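Local coordinates for protein CT_858 (Chlamydia trachomatis, PDB 3DOR) that probably acts as a secreted serine-type endopeptidase (CPAF), cutting proteins within their chains, at residues B[353-366]-B[470-482]. Numbering follows the deposited sequence.
With SO4 (sulfate ion), chain Q.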
loop_
_atom_site.group_PDB
_atom_site.type_symbol
_atom_site.label_atom_id
_atom_site.label_comp_id
_atom_site.label_asym_id
_atom_site.label_seq_id
_atom_site.Cartn_x
_atom_site.Cartn_y
_atom_site.Cartn_z
ATOM N N LEU B 353 -4.319 -27.558 -2.324
ATOM C CA LEU B 353 -5.466 -28.449 -2.473
ATOM C C LEU B 353 -5.388 -29.210 -3.806
ATOM O O LEU B 353 -5.723 -30.397 -3.873
ATOM C CB LEU B 353 -6.774 -27.650 -2.411
ATOM C CG LEU B 353 -7.185 -27.160 -1.011
ATOM C CD1 LEU B 353 -8.220 -26.068 -1.120
ATOM C CD2 LEU B 353 -7.735 -28.325 -0.196
ATOM N N SER B 354 -4.941 -28.529 -4.861
ATOM C CA SER B 354 -4.848 -29.156 -6.179
ATOM C C SER B 354 -3.910 -30.366 -6.190
ATOM O O SER B 354 -4.033 -31.239 -7.043
ATOM C CB SER B 354 -4.395 -28.139 -7.244
ATOM O OG SER B 354 -2.993 -27.962 -7.221
ATOM N N MET B 355 -2.993 -30.441 -5.235
ATOM C CA MET B 355 -2.077 -31.567 -5.199
ATOM C C MET B 355 -2.519 -32.675 -4.249
ATOM O O MET B 355 -1.842 -33.704 -4.116
ATOM C CB MET B 355 -0.678 -31.078 -4.833
ATOM C CG MET B 355 -0.080 -30.145 -5.888
ATOM S SD MET B 355 1.598 -29.601 -5.496
ATOM C CE MET B 355 1.324 -27.962 -4.953
ATOM N N LEU B 356 -3.667 -32.480 -3.606
ATOM C CA LEU B 356 -4.166 -33.472 -2.665
ATOM C C LEU B 356 -5.421 -34.174 -3.147
ATOM O O LEU B 356 -6.184 -34.711 -2.344
ATOM C CB LEU B 356 -4.444 -32.813 -1.328
ATOM C CG LEU B 356 -3.227 -32.165 -0.670
ATOM C CD1 LEU B 356 -3.684 -31.317 0.510
ATOM C CD2 LEU B 356 -2.253 -33.246 -0.234
ATOM N N THR B 357 -5.642 -34.163 -4.457
ATOM C CA THR B 357 -6.819 -34.809 -5.017
ATOM C C THR B 357 -6.605 -35.217 -6.468
ATOM O O THR B 357 -5.750 -34.656 -7.155
ATOM C CB THR B 357 -8.040 -33.879 -4.959
ATOM O OG1 THR B 357 -9.182 -34.567 -5.482
ATOM C CG2 THR B 357 -7.792 -32.615 -5.785
ATOM N N ASP B 358 -7.378 -36.203 -6.921
ATOM C CA ASP B 358 -7.308 -36.669 -8.302
ATOM C C ASP B 358 -8.641 -36.370 -8.993
ATOM O O ASP B 358 -8.854 -36.727 -10.154
ATOM C CB ASP B 358 -6.990 -38.173 -8.360
ATOM C CG ASP B 358 -8.047 -39.037 -7.678
ATOM O OD1 ASP B 358 -8.917 -38.490 -6.969
ATOM O OD2 ASP B 358 -7.994 -40.273 -7.840
ATOM N N ARG B 359 -9.530 -35.706 -8.259
ATOM C CA ARG B 359 -10.850 -35.319 -8.757
ATOM C C ARG B 359 -11.108 -33.864 -8.367
ATOM O O ARG B 359 -10.574 -33.370 -7.376
ATOM C CB ARG B 359 -11.945 -36.223 -8.159
ATOM C CG ARG B 359 -12.044 -36.198 -6.622
ATOM C CD ARG B 359 -12.991 -37.287 -6.102
ATOM N NE ARG B 359 -13.008 -37.382 -4.643
ATOM C CZ ARG B 359 -13.766 -36.636 -3.847
ATOM N NH1 ARG B 359 -14.584 -35.730 -4.364
ATOM N NH2 ARG B 359 -13.709 -36.796 -2.533
ATOM N N PRO B 360 -11.926 -33.151 -9.151
ATOM C CA PRO B 360 -12.198 -31.752 -8.812
ATOM C C PRO B 360 -12.895 -31.603 -7.459
ATOM O O PRO B 360 -13.648 -32.482 -7.033
ATOM C CB PRO B 360 -13.062 -31.276 -9.978
ATOM C CG PRO B 360 -13.782 -32.530 -10.394
ATOM C CD PRO B 360 -12.687 -33.569 -10.344
ATOM N N LEU B 361 -12.628 -30.489 -6.787
ATOM C CA LEU B 361 -13.225 -30.212 -5.486
ATOM C C LEU B 361 -14.062 -28.931 -5.542
ATOM O O LEU B 361 -13.549 -27.867 -5.870
ATOM C CB LEU B 361 -12.126 -30.058 -4.426
ATOM C CG LEU B 361 -11.164 -31.238 -4.232
ATOM C CD1 LEU B 361 -10.075 -30.861 -3.238
ATOM C CD2 LEU B 361 -11.936 -32.452 -3.755
ATOM N N GLU B 362 -15.348 -29.043 -5.226
ATOM C CA GLU B 362 -16.240 -27.886 -5.224
ATOM C C GLU B 362 -15.747 -26.882 -4.193
ATOM O O GLU B 362 -15.328 -27.267 -3.109
ATOM C CB GLU B 362 -17.666 -28.312 -4.868
ATOM C CG GLU B 362 -18.574 -28.534 -6.061
ATOM C CD GLU B 362 -18.845 -27.251 -6.822
ATOM O OE1 GLU B 362 -19.292 -26.273 -6.186
ATOM O OE2 GLU B 362 -18.614 -27.220 -8.051
ATOM N N LEU B 363 -15.797 -25.599 -4.531
ATOM C CA LEU B 363 -15.349 -24.561 -3.617
ATOM C C LEU B 363 -16.500 -23.716 -3.108
ATOM O O LEU B 363 -17.466 -23.475 -3.826
ATOM C CB LEU B 363 -14.350 -23.630 -4.315
ATOM C CG LEU B 363 -12.957 -24.187 -4.632
ATOM C CD1 LEU B 363 -12.266 -23.341 -5.702
ATOM C CD2 LEU B 363 -12.142 -24.205 -3.344
ATOM N N PRO B 364 -16.422 -23.272 -1.847
ATOM C CA PRO B 364 -17.493 -22.432 -1.316
ATOM C C PRO B 364 -17.363 -21.067 -2.010
ATOM O O PRO B 364 -16.255 -20.644 -2.353
ATOM C CB PRO B 364 -17.172 -22.365 0.175
ATOM C CG PRO B 364 -15.694 -22.580 0.228
ATOM C CD PRO B 364 -15.477 -23.659 -0.787
ATOM N N LYS B 365 -18.487 -20.388 -2.211
ATOM C CA LYS B 365 -18.492 -19.091 -2.878
ATOM C C LYS B 365 -18.531 -17.969 -1.859
ATOM O O LYS B 365 -18.742 -18.216 -0.678
ATOM C CB LYS B 365 -19.700 -18.985 -3.816
ATOM C CG LYS B 365 -19.654 -19.970 -4.972
ATOM C CD LYS B 365 -20.865 -19.805 -5.879
ATOM C CE LYS B 365 -20.805 -20.768 -7.064
ATOM N NZ LYS B 365 -20.854 -22.190 -6.620
ATOM N N HIS B 366 -18.336 -16.739 -2.318
ATOM C CA HIS B 366 -18.332 -15.590 -1.417
ATOM C C HIS B 366 -19.365 -14.502 -1.733
ATOM O O HIS B 366 -19.544 -14.133 -2.893
ATOM C CB HIS B 366 -16.945 -14.948 -1.411
ATOM C CG HIS B 366 -15.915 -15.727 -0.653
ATOM N ND1 HIS B 366 -15.229 -15.201 0.424
ATOM C CD2 HIS B 366 -15.438 -16.982 -0.824
ATOM C CE1 HIS B 366 -14.376 -16.098 0.879
ATOM N NE2 HIS B 366 -14.482 -17.190 0.140
ATOM N N ASP B 470 -9.454 -22.095 7.722
ATOM C CA ASP B 470 -10.859 -22.431 7.949
ATOM C C ASP B 470 -11.229 -23.173 6.650
ATOM O O ASP B 470 -11.803 -24.260 6.673
ATOM C CB ASP B 470 -11.773 -21.184 8.007
ATOM C CG ASP B 470 -11.883 -20.572 9.395
ATOM O OD1 ASP B 470 -12.223 -21.303 10.351
ATOM O OD2 ASP B 470 -11.649 -19.348 9.521
ATOM N N PHE B 471 -10.880 -22.555 5.519
ATOM C CA PHE B 471 -11.206 -23.082 4.184
ATOM C C PHE B 471 -10.619 -24.444 3.792
ATOM O O PHE B 471 -11.308 -25.261 3.158
ATOM C CB PHE B 471 -10.811 -22.060 3.103
ATOM C CG PHE B 471 -11.412 -20.685 3.297
ATOM C CD1 PHE B 471 -10.813 -19.565 2.706
ATOM C CD2 PHE B 471 -12.560 -20.503 4.069
ATOM C CE1 PHE B 471 -11.355 -18.271 2.887
ATOM C CE2 PHE B 471 -13.108 -19.229 4.258
ATOM C CZ PHE B 471 -12.504 -18.109 3.666
ATOM N N PHE B 472 -9.355 -24.677 4.142
ATOM C CA PHE B 472 -8.689 -25.935 3.804
ATOM C C PHE B 472 -9.528 -27.139 4.243
ATOM O O PHE B 472 -9.907 -27.963 3.415
ATOM C CB PHE B 472 -7.279 -25.996 4.440
ATOM C CG PHE B 472 -6.481 -27.231 4.066
ATOM C CD1 PHE B 472 -5.877 -27.335 2.816
ATOM C CD2 PHE B 472 -6.305 -28.274 4.985
ATOM C CE1 PHE B 472 -5.096 -28.461 2.477
ATOM C CE2 PHE B 472 -5.535 -29.402 4.666
ATOM C CZ PHE B 472 -4.924 -29.494 3.403
ATOM N N PRO B 473 -9.852 -27.249 5.543
ATOM C CA PRO B 473 -10.657 -28.407 5.950
ATOM C C PRO B 473 -12.094 -28.406 5.425
ATOM O O PRO B 473 -12.655 -29.468 5.154
ATOM C CB PRO B 473 -10.591 -28.357 7.476
ATOM C CG PRO B 473 -10.489 -26.895 7.757
ATOM C CD PRO B 473 -9.478 -26.437 6.715
ATOM N N VAL B 474 -12.687 -27.228 5.261
ATOM C CA VAL B 474 -14.063 -27.178 4.780
ATOM C C VAL B 474 -14.183 -27.732 3.358
ATOM O O VAL B 474 -15.137 -28.450 3.043
ATOM C CB VAL B 474 -14.667 -25.726 4.874
ATOM C CG1 VAL B 474 -14.370 -24.905 3.617
ATOM C CG2 VAL B 474 -16.163 -25.823 5.113
ATOM N N VAL B 475 -13.205 -27.427 2.509
ATOM C CA VAL B 475 -13.213 -27.922 1.132
ATOM C C VAL B 475 -13.054 -29.440 1.125
ATOM O O VAL B 475 -13.772 -30.151 0.419
ATOM C CB VAL B 475 -12.063 -27.301 0.293
ATOM C CG1 VAL B 475 -12.003 -27.968 -1.080
ATOM C CG2 VAL B 475 -12.287 -25.791 0.123
ATOM N N LEU B 476 -12.108 -29.933 1.914
ATOM C CA LEU B 476 -11.859 -31.369 2.002
ATOM C C LEU B 476 -13.019 -32.119 2.671
ATOM O O LEU B 476 -13.306 -33.277 2.329
ATOM C CB LEU B 476 -10.550 -31.623 2.764
ATOM C CG LEU B 476 -9.296 -31.071 2.055
ATOM C CD1 LEU B 476 -8.017 -31.297 2.883
ATOM C CD2 LEU B 476 -9.185 -31.748 0.703
ATOM N N LYS B 477 -13.677 -31.468 3.626
ATOM C CA LYS B 477 -14.799 -32.094 4.320
ATOM C C LYS B 477 -16.040 -32.129 3.437
ATOM O O LYS B 477 -16.628 -33.190 3.238
ATOM C CB LYS B 477 -15.124 -31.343 5.612
ATOM C CG LYS B 477 -16.132 -32.054 6.523
ATOM C CD LYS B 477 -16.180 -31.371 7.893
ATOM C CE LYS B 477 -16.856 -32.242 8.953
ATOM N NZ LYS B 477 -18.304 -32.497 8.681
ATOM N N ASP B 478 -16.424 -30.973 2.894
ATOM C CA ASP B 478 -17.620 -30.887 2.056
ATOM C C ASP B 478 -17.543 -31.651 0.730
ATOM O O ASP B 478 -18.564 -31.890 0.091
ATOM C CB ASP B 478 -17.995 -29.410 1.821
ATOM C CG ASP B 478 -18.450 -28.712 3.104
ATOM O OD1 ASP B 478 -18.516 -29.382 4.156
ATOM O OD2 ASP B 478 -18.747 -27.499 3.077
ATOM N N ASN B 479 -16.340 -32.053 0.330
ATOM C CA ASN B 479 -16.152 -32.819 -0.911
ATOM C C ASN B 479 -15.841 -34.267 -0.545
ATOM O O ASN B 479 -15.530 -35.088 -1.417
ATOM C CB ASN B 479 -14.996 -32.240 -1.747
ATOM C CG ASN B 479 -15.391 -30.986 -2.520
ATOM O OD1 ASN B 479 -16.062 -31.062 -3.547
ATOM N ND2 ASN B 479 -14.979 -29.827 -2.023
ATOM N N ASP B 480 -15.914 -34.567 0.754
ATOM C CA ASP B 480 -15.653 -35.913 1.271
ATOM C C ASP B 480 -14.281 -36.449 0.821
ATOM O O ASP B 480 -14.162 -37.625 0.477
ATOM C CB ASP B 480 -16.744 -36.887 0.791
ATOM C CG ASP B 480 -18.146 -36.508 1.273
ATOM O OD1 ASP B 480 -19.072 -36.376 0.472
ATOM O OD2 ASP B 480 -18.309 -36.349 2.580
ATOM N N ARG B 481 -13.258 -35.602 0.831
ATOM C CA ARG B 481 -11.910 -36.005 0.406
ATOM C C ARG B 481 -11.054 -36.466 1.584
ATOM O O ARG B 481 -10.168 -37.306 1.432
ATOM C CB ARG B 481 -11.191 -34.820 -0.266
ATOM C CG ARG B 481 -10.631 -35.080 -1.659
ATOM C CD ARG B 481 -9.213 -35.650 -1.693
ATOM N NE ARG B 481 -9.167 -36.960 -1.086
ATOM C CZ ARG B 481 -8.089 -37.728 -1.005
ATOM N NH1 ARG B 481 -6.930 -37.336 -1.514
ATOM N NH2 ARG B 481 -8.172 -38.873 -0.353
ATOM N N ALA B 482 -11.304 -35.892 2.753
ATOM C CA ALA B 482 -10.516 -36.231 3.924
ATOM C C ALA B 482 -11.305 -36.299 5.210
ATOM O O ALA B 482 -12.396 -35.736 5.324
ATOM C CB ALA B 482 -9.381 -35.220 4.092
HETATM S S SO4 Q . -11.625 -39.930 -2.461
HETATM O O1 SO4 Q . -10.411 -40.678 -1.944
HETATM O O2 SO4 Q . -11.234 -39.201 -3.726
HETATM O O3 SO4 Q . -12.760 -40.884 -2.793
HETATM O O4 SO4 Q . -12.070 -38.997 -1.353
#
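Val475 of helix 468-478 is the knob that fills the hollow of segment 353-366. Its CG1, anti to the backbone N (chi1 173°), presses on Leu361 CB at 3.9 Å, while CG2 packs against Leu363 CD2 and Pro364 CD; the two methyls of the branched side chain let one residue touch all three neighbours. Further in, Leu353 CD2 drops between Leu476 CD2 and Phe472 CD1, 3.7 Å from the latter, and Leu356 CD1 meets the rim of the same ring. At the far end the edge of His366, whose ND1 bonds to Ser515, points at the face of Phe471 in an offset T-shaped pair, planes at 86°.

Within the Schellman motif that ends the helix, just before Asp480 of positive phi, Asn479 mimics a neighbouring strand: OD1 accepts from Glu362 N, and ND2 gives one hydrogen to Glu362 O (2.8 Å, in the carbonyl plane) and the other to Val475 O. Arg359 NH2 bonds Asn479 O at 2.7 Å, and Arg481 NH1 reaches Leu356 O at 2.9 Å, its NH2 held by Lys455 O. A sulfate, probably from crystallisation, accepts from Arg359 NE and NH2. An apolar core thus joins helix 468-478 to the end of helix 346-354, the loop after it and strand 361-368 in this S41-type domain, while directional amide and guanidinium bonds to backbone atoms fix their register.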